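Local coordinates for protein Alpha/beta hydrolase (Enterobacter asburiae, PDB 6KMO) that probably hydrolyses carboxylic esters as an esterase or lipase of the alpha/beta hydrolase fold, at residues T5-L8 with I9-V12; T27-A30 with G31-A34; H118-L121 with I122-V126; M234-F237 with W238-T242. The protein carries 2 engineered substitutions. All coordinates share one frame; numbering follows the deposited sequence.

Interaction 1: residues T5-L8 with I9-V12; sequences TAIL and ISSV. Engineered in segment 9-12: Ile-9 (natural residue Val).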
ATOM      1  N   THR A   5       1.364  12.589  34.510  1.00 22.47           N
ATOM      2  CA  THR A   5       2.561  13.123  33.874  1.00 29.03           C
ATOM      3  C   THR A   5       3.822  12.608  34.557  1.00 23.49           C
ATOM      4  O   THR A   5       4.807  12.283  33.888  1.00 21.86           O
ATOM      5  CB  THR A   5       2.465  14.652  33.921  1.00 26.23           C
ATOM      6  OG1 THR A   5       1.619  15.096  32.850  1.00 43.17           O
ATOM      7  CG2 THR A   5       3.838  15.312  33.809  1.00 30.22           C
ATOM      8  N   ALA A   6       3.817  12.518  35.892  1.00 22.30           N
ATOM      9  CA  ALA A   6       5.023  12.072  36.580  1.00 19.12           C
ATOM     10  C   ALA A   6       5.435  10.683  36.115  1.00 14.52           C
ATOM     11  O   ALA A   6       6.624  10.413  35.909  1.00 14.68           O
ATOM     12  CB  ALA A   6       4.806  12.080  38.095  1.00 19.59           C
ATOM     13  N   ILE A   7       4.471   9.791  35.936  1.00 14.04           N
ATOM     14  CA  ILE A   7       4.794   8.457  35.459  1.00 11.42           C
ATOM     15  C   ILE A   7       5.278   8.515  34.011  1.00 10.92           C
ATOM     16  O   ILE A   7       6.220   7.814  33.625  1.00 10.86           O
ATOM     17  CB  ILE A   7       3.585   7.525  35.647  1.00 16.21           C
ATOM     18  CG1 ILE A   7       3.217   7.445  37.140  1.00 23.51           C
ATOM     19  CG2 ILE A   7       3.887   6.185  35.090  1.00 19.01           C
ATOM     20  CD1 ILE A   7       1.769   7.035  37.400  1.00 26.23           C
ATOM     21  N   LEU A   8       4.663   9.377  33.196  1.00 12.01           N
ATOM     22  CA  LEU A   8       4.979   9.406  31.773  1.00 10.19           C
ATOM     23  C   LEU A   8       6.391   9.895  31.503  1.00 11.50           C
ATOM     24  O   LEU A   8       7.003   9.475  30.516  1.00 12.48           O
ATOM     25  CB  LEU A   8       3.982  10.294  31.036  1.00 13.14           C
ATOM     26  CG  LEU A   8       2.530   9.809  31.041  1.00 12.00           C
ATOM     27  CD1 LEU A   8       1.644  10.722  30.203  1.00 16.69           C
ATOM     28  CD2 LEU A   8       2.401   8.391  30.585  1.00 10.65           C
ATOM     29  N   ILE A   9       6.933  10.776  32.352  1.00  9.94           N
ATOM     30  CA  ILE A   9       8.294  11.266  32.172  1.00 10.40           C
ATOM     31  C   ILE A   9       9.315  10.413  32.917  1.00 11.99           C
ATOM     32  O   ILE A   9      10.515  10.717  32.871  1.00 16.35           O
ATOM     33  CB  ILE A   9       8.447  12.753  32.553  1.00 11.58           C
ATOM     34  CG1 ILE A   9       8.188  12.965  34.044  1.00 13.98           C
ATOM     35  CG2 ILE A   9       7.511  13.628  31.712  1.00 13.21           C
ATOM     36  CD1 ILE A   9       8.627  14.350  34.542  1.00 18.44           C
ATOM     37  N   SER A  10       8.880   9.351  33.577  1.00  9.48           N
ATOM     38  CA  SER A  10       9.733   8.583  34.464  1.00 10.30           C
ATOM     39  C   SER A  10      10.521   7.502  33.735  1.00 10.22           C
ATOM     40  O   SER A  10      10.334   7.236  32.543  1.00 11.72           O
ATOM     41  CB  SER A  10       8.874   7.914  35.540  1.00  9.51           C
ATOM     42  OG  SER A  10       8.273   6.737  35.056  1.00 10.35           O
ATOM     43  N   SER A  11      11.398   6.848  34.496  1.00 10.15           N
ATOM     44  CA  SER A  11      12.186   5.738  33.990  1.00  9.34           C
ATOM     45  C   SER A  11      11.345   4.566  33.507  1.00 10.89           C
ATOM     46  O   SER A  11      11.884   3.693  32.816  1.00 12.24           O
ATOM     47  CB  SER A  11      13.166   5.277  35.066  1.00 10.62           C
ATOM     48  OG  SER A  11      12.468   4.842  36.217  1.00 10.80           O
ATOM     49  N   VAL A  12      10.056   4.501  33.862  1.00  9.31           N
ATOM     50  CA  VAL A  12       9.193   3.441  33.338  1.00 11.01           C
ATOM     51  C   VAL A  12       9.297   3.383  31.824  1.00 10.91           C
ATOM     52  O   VAL A  12       9.264   2.303  31.225  1.00 13.54           O
ATOM     53  CB  VAL A  12       7.738   3.678  33.773  1.00 10.99           C
ATOM     54  CG1 VAL A  12       6.792   2.708  33.089  1.00 13.16           C
ATOM     55  CG2 VAL A  12       7.592   3.530  35.286  1.00 12.85           C
TER
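Ser-10 closes the C-terminal end of the short helix 4-8 on the carbonyl of Ile-7 and at once opens an ST turn into the 3-10 segment that follows. The tight part of the contact gathers round Ile-7 O, which takes two bonds from the one serine: the hydroxyl OG of Ser-10 donates to Ile-7 O over 2.7 Å, and the backbone N of Ser-10 reaches Ile-7 O at 3.1 Å from well above the carbonyl plane. OG is set between the backbone N and the carbonyl carbon of its own residue (chi1 81°), a rotation that turns it back to the helix end. Just before it, Ile-9 N donates to Thr-5 O at 3.0 Å, a regular helical bond. The loose side is apolar and mostly exposed. Ile-9, an engineered residue that is valine in the natural protein, lays CG1 over the last turn, 3.5 Å from Ala-6 O, while Val-12 comes no nearer than 4.4 Å, from its CB to Ile-7 O. Leu-8 is the buried member of the group; it packs on Gln-192 of the second subunit, and its carbonyl accepts from Asn-250 of that subunit. Pro-147 of the same neighbour lies against Thr-5 and Ile-9, so this N-terminal arm is held by the partner chain. The ST turn is completed where Val-12 N donates to Ser-10 OG at 3.1 Å.

Interaction 2: residues T27-A30 with G31-A34; sequences TPTA and GVQA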
ATOM      1  N   THR A  27      15.385  -6.097   4.846  0.66 11.07           N
ATOM      2  CA  THR A  27      15.430  -7.421   5.450  0.66 11.11           C
ATOM      3  C   THR A  27      14.046  -8.041   5.352  0.66  9.09           C
ATOM      4  O   THR A  27      13.042  -7.317   5.374  0.66  8.69           O
ATOM      5  CB  THR A  27      15.849  -7.359   6.927  0.66 16.85           C
ATOM      6  OG1 THR A  27      14.826  -6.732   7.702  0.66 20.86           O
ATOM      7  CG2 THR A  27      17.126  -6.563   7.085  0.66 15.70           C
ATOM      8  N   PRO A  28      13.951  -9.361   5.209  1.00  8.33           N
ATOM      9  CA  PRO A  28      12.634  -9.999   5.222  1.00  8.32           C
ATOM     10  C   PRO A  28      11.983  -9.858   6.581  1.00  7.93           C
ATOM     11  O   PRO A  28      12.656  -9.771   7.608  1.00  9.83           O
ATOM     12  CB  PRO A  28      12.949 -11.473   4.937  1.00 11.09           C
ATOM     13  CG  PRO A  28      14.312 -11.484   4.318  1.00 12.60           C
ATOM     14  CD  PRO A  28      15.030 -10.347   4.995  1.00  8.88           C
ATOM     15  N   THR A  29      10.654  -9.870   6.600  1.00  7.25           N
ATOM     16  CA  THR A  29       9.978 -10.026   7.873  1.00  7.19           C
ATOM     17  C   THR A  29      10.316 -11.393   8.470  1.00  8.13           C
ATOM     18  O   THR A  29      10.844 -12.281   7.799  1.00  8.28           O
ATOM     19  CB  THR A  29       8.465  -9.957   7.730  1.00  6.98           C
ATOM     20  OG1 THR A  29       8.047 -11.050   6.911  1.00  7.45           O
ATOM     21  CG2 THR A  29       8.015  -8.636   7.154  1.00  9.87           C
ATOM     22  N   ALA A  30       9.963 -11.566   9.735  1.00  8.06           N
ATOM     23  CA  ALA A  30      10.243 -12.841  10.393  1.00  9.10           C
ATOM     24  C   ALA A  30       9.541 -13.992   9.693  1.00 10.05           C
ATOM     25  O   ALA A  30      10.128 -15.064   9.516  1.00 11.13           O
ATOM     26  CB  ALA A  30       9.840 -12.759  11.859  1.00  9.77           C
ATOM     27  N   GLY A  31       8.285 -13.799   9.287  1.00  7.81           N
ATOM     28  CA  GLY A  31       7.561 -14.854   8.609  1.00  8.10           C
ATOM     29  C   GLY A  31       8.138 -15.172   7.243  1.00  9.56           C
ATOM     30  O   GLY A  31       8.190 -16.332   6.835  1.00 10.27           O
ATOM     31  N   VAL A  32       8.557 -14.147   6.506  1.00  8.26           N
ATOM     32  CA  VAL A  32       9.172 -14.401   5.207  1.00  9.48           C
ATOM     33  C   VAL A  32      10.517 -15.084   5.378  1.00  9.16           C
ATOM     34  O   VAL A  32      10.863 -15.989   4.604  1.00  8.76           O
ATOM     35  CB  VAL A  32       9.255 -13.089   4.402  1.00  9.03           C
ATOM     36  CG1 VAL A  32      10.113 -13.272   3.146  1.00  9.65           C
ATOM     37  CG2 VAL A  32       7.847 -12.633   4.027  1.00  8.13           C
ATOM     38  N   GLN A  33      11.284 -14.680   6.395  1.00  8.15           N
ATOM     39  CA  GLN A  33      12.560 -15.332   6.664  1.00  8.96           C
ATOM     40  C   GLN A  33      12.362 -16.800   7.013  1.00  9.22           C
ATOM     41  O   GLN A  33      13.127 -17.654   6.552  1.00  9.86           O
ATOM     42  CB  GLN A  33      13.293 -14.605   7.784  1.00  9.64           C
ATOM     43  CG  GLN A  33      14.695 -15.151   7.997  1.00 11.13           C
ATOM     44  CD  GLN A  33      15.605 -14.880   6.828  1.00 15.95           C
ATOM     45  OE1 GLN A  33      15.865 -13.729   6.492  1.00 18.85           O
ATOM     46  NE2 GLN A  33      16.082 -15.934   6.194  1.00 16.57           N
ATOM     47  N   ALA A  34      11.331 -17.120   7.792  1.00  9.73           N
ATOM     48  CA  ALA A  34      11.061 -18.518   8.126  1.00  9.84           C
ATOM     49  C   ALA A  34      10.789 -19.324   6.866  1.00 12.18           C
ATOM     50  O   ALA A  34      11.276 -20.456   6.716  1.00 12.47           O
ATOM     51  CB  ALA A  34       9.883 -18.610   9.094  1.00 11.64           C
TER
HETATM   52  O   HOH W   1      15.034 -11.420   8.406  1.00 32.57           O
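Thr-29 caps the first turn of helix 30-41 by accepting a hydrogen bond at OG1 from the backbone N of Val-32, 3.2 Å away. A chi1 of 63° swings the hydroxyl over the start of the helix, and CG2 of Val-32 rests 3.3 Å from the same OG1. Behind this N-cap the regular helical bonds begin, with Gln-33 N donating to Thr-29 O at 2.8 Å. Pro-28, just ahead of the cap, sets its ring against the helix: CB meets CG1 of Val-32 at 3.8 Å, and CG lies 3.5 Å from OE1 of Gln-33. The bend of the Gln-33 chain at chi2 (67°) folds OE1 back over the proline, where a water molecule donates to both Pro-28 O and Gln-33 OE1. The other end of that amide, NE2, bonds to Asn-37 one turn on. In the next shell Glu-318 bonds to the capping hydroxyl of Thr-29, and Asp-291 of the second subunit accepts from the N of Ala-30. The cap thus faces the partner chain, while Thr-29 and Val-32 pack on strand 305-306 and Gly-304 pairs with the backbone of Thr-29.

Interaction 3: residues H118-L121 with I122-V126; sequences HERL and IRDLV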
ATOM      1  N   HIS A 118      -2.888 -20.607  -8.433  1.00  6.56           N
ATOM      2  CA  HIS A 118      -3.253 -19.219  -8.170  1.00  6.89           C
ATOM      3  C   HIS A 118      -4.620 -19.056  -7.527  1.00  6.44           C
ATOM      4  O   HIS A 118      -5.031 -17.919  -7.249  1.00  7.09           O
ATOM      5  CB  HIS A 118      -3.208 -18.413  -9.477  1.00  6.18           C
ATOM      6  CG  HIS A 118      -1.808 -18.091  -9.912  1.00  6.12           C
ATOM      7  ND1 HIS A 118      -0.893 -19.063 -10.251  1.00  5.01           N
ATOM      8  CD2 HIS A 118      -1.160 -16.908 -10.026  1.00  5.84           C
ATOM      9  CE1 HIS A 118       0.258 -18.491 -10.556  1.00  7.00           C
ATOM     10  NE2 HIS A 118       0.119 -17.182 -10.426  1.00  6.33           N
ATOM     11  N   GLU A 119      -5.315 -20.159  -7.217  1.00  6.55           N
ATOM     12  CA  GLU A 119      -6.709 -20.064  -6.797  1.00  6.66           C
ATOM     13  C   GLU A 119      -6.883 -19.291  -5.494  1.00  6.63           C
ATOM     14  O   GLU A 119      -7.807 -18.480  -5.365  1.00  6.34           O
ATOM     15  CB  GLU A 119      -7.341 -21.458  -6.698  1.00  9.25           C
ATOM     16  CG  GLU A 119      -8.794 -21.372  -6.292  1.00  8.65           C
ATOM     17  CD  GLU A 119      -9.550 -22.663  -6.443  1.00  9.85           C
ATOM     18  OE1 GLU A 119      -8.897 -23.718  -6.624  1.00 11.52           O
ATOM     19  OE2 GLU A 119     -10.800 -22.608  -6.408  1.00 10.62           O
ATOM     20  N   ARG A 120      -6.018 -19.515  -4.506  1.00  6.79           N
ATOM     21  CA  ARG A 120      -6.198 -18.820  -3.237  1.00  5.90           C
ATOM     22  C   ARG A 120      -6.060 -17.310  -3.425  1.00  6.44           C
ATOM     23  O   ARG A 120      -6.879 -16.526  -2.919  1.00  6.63           O
ATOM     24  CB  ARG A 120      -5.212 -19.352  -2.206  1.00  6.67           C
ATOM     25  CG  ARG A 120      -5.578 -18.968  -0.776  1.00  5.87           C
ATOM     26  CD  ARG A 120      -4.401 -18.366  -0.043  1.00  8.13           C
ATOM     27  NE  ARG A 120      -4.197 -16.961  -0.399  1.00  7.18           N
ATOM     28  CZ  ARG A 120      -3.080 -16.439  -0.894  1.00  7.66           C
ATOM     29  NH1 ARG A 120      -2.020 -17.168  -1.206  1.00  7.82           N
ATOM     30  NH2 ARG A 120      -3.046 -15.133  -1.081  1.00  7.80           N
ATOM     31  N   LEU A 121      -5.024 -16.895  -4.157  1.00  6.55           N
ATOM     32  CA  LEU A 121      -4.824 -15.485  -4.471  1.00  6.38           C
ATOM     33  C   LEU A 121      -6.022 -14.912  -5.210  1.00  6.00           C
ATOM     34  O   LEU A 121      -6.498 -13.822  -4.885  1.00  6.36           O
ATOM     35  CB  LEU A 121      -3.553 -15.332  -5.310  1.00  6.48           C
ATOM     36  CG  LEU A 121      -3.303 -13.982  -5.984  1.00  6.42           C
ATOM     37  CD1 LEU A 121      -3.254 -12.832  -4.972  1.00  7.17           C
ATOM     38  CD2 LEU A 121      -2.003 -14.030  -6.794  1.00  7.10           C
ATOM     39  N   ILE A 122      -6.508 -15.622  -6.231  1.00  5.97           N
ATOM     40  CA  ILE A 122      -7.646 -15.121  -6.995  1.00  6.00           C
ATOM     41  C   ILE A 122      -8.857 -14.960  -6.091  1.00  5.76           C
ATOM     42  O   ILE A 122      -9.551 -13.942  -6.136  1.00  6.88           O
ATOM     43  CB  ILE A 122      -7.943 -16.037  -8.192  1.00  6.55           C
ATOM     44  CG1 ILE A 122      -6.782 -16.011  -9.179  1.00  7.00           C
ATOM     45  CG2 ILE A 122      -9.228 -15.602  -8.867  1.00  6.59           C
ATOM     46  CD1 ILE A 122      -6.796 -17.160 -10.149  1.00  6.79           C
ATOM     47  N   ARG A 123      -9.139 -15.971  -5.275  1.00  7.07           N
ATOM     48  CA  ARG A 123     -10.277 -15.874  -4.368  1.00  6.74           C
ATOM     49  C   ARG A 123     -10.123 -14.702  -3.408  1.00  6.84           C
ATOM     50  O   ARG A 123     -11.102 -14.000  -3.114  1.00  7.20           O
ATOM     51  CB  ARG A 123     -10.456 -17.184  -3.591  1.00  7.49           C
ATOM     52  CG  ARG A 123     -10.990 -18.347  -4.423  1.00  8.45           C
ATOM     53  CD  ARG A 123     -11.066 -19.589  -3.565  1.00 10.27           C
ATOM     54  NE  ARG A 123     -11.623 -20.745  -4.253  1.00  9.09           N
ATOM     55  CZ  ARG A 123     -12.561 -21.550  -3.751  1.00 10.71           C
ATOM     56  NH1 ARG A 123     -13.115 -21.309  -2.574  1.00 11.98           N
ATOM     57  NH2 ARG A 123     -12.957 -22.592  -4.468  1.00 12.10           N
ATOM     58  N   ASP A 124      -8.912 -14.468  -2.898  1.00  6.49           N
ATOM     59  CA  ASP A 124      -8.706 -13.336  -1.999  1.00  7.27           C
ATOM     60  C   ASP A 124      -9.042 -12.019  -2.695  1.00  5.96           C
ATOM     61  O   ASP A 124      -9.647 -11.122  -2.094  1.00  8.13           O
ATOM     62  CB  ASP A 124      -7.251 -13.289  -1.516  1.00  7.52           C
ATOM     63  CG  ASP A 124      -6.921 -14.310  -0.464  1.00  9.23           C
ATOM     64  OD1 ASP A 124      -7.832 -14.933   0.135  1.00  8.60           O
ATOM     65  OD2 ASP A 124      -5.705 -14.502  -0.220  1.00  8.58           O
ATOM     66  N   LEU A 125      -8.639 -11.870  -3.956  1.00  6.39           N
ATOM     67  CA  LEU A 125      -8.897 -10.626  -4.675  1.00  6.26           C
ATOM     68  C   LEU A 125     -10.377 -10.460  -5.000  1.00  7.12           C
ATOM     69  O   LEU A 125     -10.905  -9.346  -4.958  1.00  7.05           O
ATOM     70  CB  LEU A 125      -8.063 -10.596  -5.960  1.00  6.70           C
ATOM     71  CG  LEU A 125      -6.538 -10.454  -5.777  1.00  7.82           C
ATOM     72  CD1 LEU A 125      -5.831 -10.860  -7.058  1.00  8.77           C
ATOM     73  CD2 LEU A 125      -6.160  -9.047  -5.341  1.00  8.64           C
ATOM     74  N   VAL A 126     -11.048 -11.556  -5.347  1.00  6.13           N
ATOM     75  CA  VAL A 126     -12.489 -11.527  -5.574  1.00  6.29           C
ATOM     76  C   VAL A 126     -13.216 -11.111  -4.306  1.00  6.67           C
ATOM     77  O   VAL A 126     -14.095 -10.248  -4.330  1.00  8.06           O
ATOM     78  CB  VAL A 126     -12.940 -12.909  -6.072  1.00  6.39           C
ATOM     79  CG1 VAL A 126     -14.472 -13.040  -5.999  1.00  8.67           C
ATOM     80  CG2 VAL A 126     -12.441 -13.141  -7.483  1.00  7.18           C
TER
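Arg-120 and Asp-124 form a salt bridge one helical turn apart in which NE and NH2 of the arginine both donate to the single oxygen OD2 of Asp-124, each over 2.9 Å. OD2 lies in the guanidinium plane, at its side edge, while the carboxylate is turned 43° from that plane. Bends at chi2 and chi3 curl the arginine back along the helix to reach it, and Asn-313 and the carbonyl of Gly-310 take further bonds from its NH1 and NH2, tying the buried guanidinium down. A second i to i+4 pair lies further round the helix: Arg-123 turns the same side edge to Glu-119, its NH2 2.9 Å and its NE 3.0 Å from OE2. In this pair too both donors come from one face of the carboxylate plane, and the two chains run side by side, Arg-123 extended from CG to NE. Its NH1 reaches the carbonyl of Pro-69. Inside, the packing is apolar: CD1 of Leu-121 touches CD1 of Leu-125 at 3.9 Å, and CD1 of Ile-122 lies 3.9 Å from CB of His-118. Ile-122 and Leu-125 press on Phe-104 of strand 99-105, whereas Leu-121 meets Leu-325 of helix 319-335. The arrangement is that of the crossover helix in a beta-alpha-beta unit, here helix 115-129 between the parallel strands 99-105 and 132-136 of the alpha/beta hydrolase sheet.

Interaction 4: residues M234-F237 with W238-T242; sequences MKWF and WDNYT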
ATOM      1  N   MET A 234      14.904 -15.839 -13.676  1.00  6.82           N
ATOM      2  CA  MET A 234      14.330 -14.851 -14.580  1.00  5.87           C
ATOM      3  C   MET A 234      14.910 -14.979 -15.984  1.00  7.18           C
ATOM      4  O   MET A 234      14.182 -14.862 -16.980  1.00  7.13           O
ATOM      5  CB  MET A 234      14.528 -13.438 -14.041  1.00  7.03           C
ATOM      6  CG  MET A 234      13.504 -13.015 -12.974  1.00  7.74           C
ATOM      7  SD  MET A 234      11.693 -13.200 -13.418  1.00  1.22           S
ATOM      8  CE  MET A 234      11.715 -12.463 -15.117  1.00  8.60           C
ATOM      9  N   LYS A 235      16.222 -15.214 -16.091  1.00  7.92           N
ATOM     10  CA  LYS A 235      16.825 -15.389 -17.409  1.00  7.09           C
ATOM     11  C   LYS A 235      16.268 -16.623 -18.106  1.00  8.24           C
ATOM     12  O   LYS A 235      16.000 -16.597 -19.318  1.00  8.65           O
ATOM     13  CB  LYS A 235      18.345 -15.483 -17.285  1.00  7.74           C
ATOM     14  CG  LYS A 235      19.014 -14.171 -16.933  1.00  9.60           C
ATOM     15  CD  LYS A 235      20.525 -14.341 -16.761  1.00 12.27           C
ATOM     16  CE  LYS A 235      21.185 -13.015 -16.489  1.00 16.55           C
ATOM     17  NZ  LYS A 235      22.672 -13.156 -16.313  1.00 25.39           N
ATOM     18  N   TRP A 236      16.064 -17.704 -17.348  1.00  6.57           N
ATOM     19  CA  TRP A 236      15.503 -18.938 -17.892  1.00  6.74           C
ATOM     20  C   TRP A 236      14.064 -18.730 -18.349  1.00  8.04           C
ATOM     21  O   TRP A 236      13.650 -19.219 -19.408  1.00  7.92           O
ATOM     22  CB  TRP A 236      15.589 -20.037 -16.831  1.00  7.85           C
ATOM     23  CG  TRP A 236      15.195 -21.401 -17.265  1.00  8.15           C
ATOM     24  CD1 TRP A 236      15.815 -22.182 -18.197  1.00  8.64           C
ATOM     25  CD2 TRP A 236      14.113 -22.183 -16.754  1.00  8.19           C
ATOM     26  NE1 TRP A 236      15.177 -23.384 -18.309  1.00  9.49           N
ATOM     27  CE2 TRP A 236      14.126 -23.414 -17.429  1.00  8.41           C
ATOM     28  CE3 TRP A 236      13.125 -21.957 -15.785  1.00 10.17           C
ATOM     29  CZ2 TRP A 236      13.208 -24.416 -17.171  1.00  9.08           C
ATOM     30  CZ3 TRP A 236      12.209 -22.957 -15.544  1.00 10.90           C
ATOM     31  CH2 TRP A 236      12.260 -24.167 -16.228  1.00 10.30           C
ATOM     32  N   PHE A 237      13.267 -18.049 -17.538  1.00  7.16           N
ATOM     33  CA  PHE A 237      11.888 -17.771 -17.922  1.00  6.12           C
ATOM     34  C   PHE A 237      11.841 -16.981 -19.222  1.00  6.97           C
ATOM     35  O   PHE A 237      11.135 -17.354 -20.167  1.00  6.83           O
ATOM     36  CB  PHE A 237      11.191 -16.998 -16.802  1.00  6.94           C
ATOM     37  CG  PHE A 237      10.955 -17.776 -15.516  1.00  6.91           C
ATOM     38  CD1 PHE A 237      10.664 -19.135 -15.506  1.00  7.31           C
ATOM     39  CD2 PHE A 237      10.975 -17.103 -14.303  1.00  6.54           C
ATOM     40  CE1 PHE A 237      10.427 -19.805 -14.320  1.00  7.61           C
ATOM     41  CE2 PHE A 237      10.720 -17.763 -13.108  1.00  7.01           C
ATOM     42  CZ  PHE A 237      10.448 -19.115 -13.117  1.00  8.12           C
ATOM     43  N   TRP A 238      12.604 -15.890 -19.297  1.00  6.78           N
ATOM     44  CA  TRP A 238      12.658 -15.104 -20.523  1.00  6.45           C
ATOM     45  C   TRP A 238      13.131 -15.945 -21.704  1.00  6.27           C
ATOM     46  O   TRP A 238      12.612 -15.808 -22.816  1.00  7.45           O
ATOM     47  CB  TRP A 238      13.547 -13.879 -20.314  1.00  6.65           C
ATOM     48  CG  TRP A 238      12.841 -12.682 -19.798  1.00  6.43           C
ATOM     49  CD1 TRP A 238      12.919 -12.153 -18.540  1.00  7.35           C
ATOM     50  CD2 TRP A 238      11.940 -11.847 -20.534  1.00  5.79           C
ATOM     51  NE1 TRP A 238      12.105 -11.036 -18.449  1.00  7.56           N
ATOM     52  CE2 TRP A 238      11.510 -10.820 -19.662  1.00  6.23           C
ATOM     53  CE3 TRP A 238      11.459 -11.867 -21.847  1.00  8.00           C
ATOM     54  CZ2 TRP A 238      10.622  -9.825 -20.064  1.00  6.71           C
ATOM     55  CZ3 TRP A 238      10.569 -10.874 -22.245  1.00  8.47           C
ATOM     56  CH2 TRP A 238      10.163  -9.866 -21.353  1.00  7.97           C
ATOM     57  N   ASP A 239      14.134 -16.812 -21.487  1.00  6.85           N
ATOM     58  CA  ASP A 239      14.664 -17.605 -22.589  1.00  7.88           C
ATOM     59  C   ASP A 239      13.628 -18.592 -23.117  1.00  7.75           C
ATOM     60  O   ASP A 239      13.582 -18.859 -24.318  1.00  8.68           O
ATOM     61  CB  ASP A 239      15.921 -18.358 -22.159  1.00  7.96           C
ATOM     62  CG  ASP A 239      17.149 -17.465 -22.024  1.00 11.07           C
ATOM     63  OD1 ASP A 239      17.139 -16.296 -22.464  1.00 10.25           O
ATOM     64  OD2 ASP A 239      18.156 -17.953 -21.469  1.00 11.42           O
ATOM     65  N   ASN A 240      12.808 -19.163 -22.233  1.00  8.02           N
ATOM     66  CA  ASN A 240      11.745 -20.055 -22.680  1.00  6.84           C
ATOM     67  C   ASN A 240      10.631 -19.300 -23.386  1.00  7.26           C
ATOM     68  O   ASN A 240       9.968 -19.861 -24.266  1.00  8.59           O
ATOM     69  CB  ASN A 240      11.189 -20.829 -21.480  1.00  8.77           C
ATOM     70  CG  ASN A 240      12.026 -22.040 -21.123  1.00 10.81           C
ATOM     71  OD1 ASN A 240      11.912 -23.095 -21.753  1.00 12.57           O
ATOM     72  ND2 ASN A 240      12.889 -21.896 -20.126  1.00 10.15           N
ATOM     73  N   TYR A 241      10.414 -18.036 -23.022  1.00  7.36           N
ATOM     74  CA  TYR A 241       9.356 -17.215 -23.609  1.00  7.25           C
ATOM     75  C   TYR A 241       9.737 -16.733 -25.007  1.00  7.90           C
ATOM     76  O   TYR A 241       8.975 -16.908 -25.960  1.00  7.75           O
ATOM     77  CB  TYR A 241       9.130 -16.021 -22.699  1.00  7.08           C
ATOM     78  CG  TYR A 241       7.929 -15.170 -22.999  1.00  6.81           C
ATOM     79  CD1 TYR A 241       6.666 -15.724 -23.187  1.00  6.46           C
ATOM     80  CD2 TYR A 241       8.048 -13.782 -23.044  1.00  6.02           C
ATOM     81  CE1 TYR A 241       5.562 -14.918 -23.398  1.00  7.04           C
ATOM     82  CE2 TYR A 241       6.936 -12.962 -23.246  1.00  5.78           C
ATOM     83  CZ  TYR A 241       5.699 -13.541 -23.415  1.00  6.65           C
ATOM     84  OH  TYR A 241       4.578 -12.770 -23.597  1.00  7.32           O
ATOM     85  N   THR A 242      10.887 -16.084 -25.142  1.00  8.22           N
ATOM     86  CA  THR A 242      11.414 -15.705 -26.443  1.00  7.66           C
ATOM     87  C   THR A 242      12.863 -15.272 -26.299  1.00  7.80           C
ATOM     88  O   THR A 242      13.184 -14.437 -25.449  1.00  8.62           O
ATOM     89  CB  THR A 242      10.628 -14.571 -27.093  1.00  8.07           C
ATOM     90  OG1 THR A 242      11.351 -14.181 -28.276  1.00 10.01           O
ATOM     91  CG2 THR A 242      10.464 -13.360 -26.203  1.00  9.35           C
TER
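Trp-236 O is gripped by two nitrogens of Asn-240: the backbone N, in the regular helical bond, and ND2 of the side chain, each at 2.9 Å. The two donors reach the oxygen from opposite faces of the carbonyl plane, the amide from well above it. To do so Asn-240 folds back with CG anti to its carbonyl carbon (chi1 -82°), and the same ND2 comes to lie over one face of the Trp-236 indole, 3.3 Å from NE1 and offset toward the ring's rim. Amide and ring planes stand nearly perpendicular, 82° apart, so the amide is turned end-on to the indole rather than stacked flat on it. On another side of the helix, Met-234 and Trp-238 make the apolar contact. The methionine chain folds twice (chi2 -53°), laying its methyl CE 3.6 Å from both CD1 and NE1 of Trp-238, and Met-234 O sits at the edge of that indole, 3.4 Å from CD1. Met-234 O also accepts the backbone N of Trp-238 at 3.0 Å. Beyond the segments, Trp-110 stacks on Tyr-241 and meets Trp-238 edge-to-face, and Phe-215 adds another ring against Trp-238. Asp-239, on the exposed side, pairs with Arg-248. The last turn ends at Thr-242, whose N still bonds to Trp-238 O at 2.9 Å. This is the closing part of helix 231-241, an amphipathic helix with an aromatic cluster on its buried side, lying in the long connection between strands 203-207 and 269-274 of the alpha/beta hydrolase fold.

Overall arrangement
Along the chain the four local contacts follow one another in series, none touching another. Interaction 1 lies on the N-terminal arm, its centre about 49 Å from that of the chain and about 35 Å from the centre of interaction 2. Both reach the second subunit, so the N-terminal part contributes to the dimer. Interactions 3 and 4 fall within the alpha/beta hydrolase range, on opposite sides of the chain's centre, with centres about 26 Å apart and nearest atoms about 11 Å apart. Helix 115-129 packs against the central sheet, whereas helix 231-241 belongs to a later connection between strands. His-118 and Met-234 both lie near a probable nucleophile elbow without touching it.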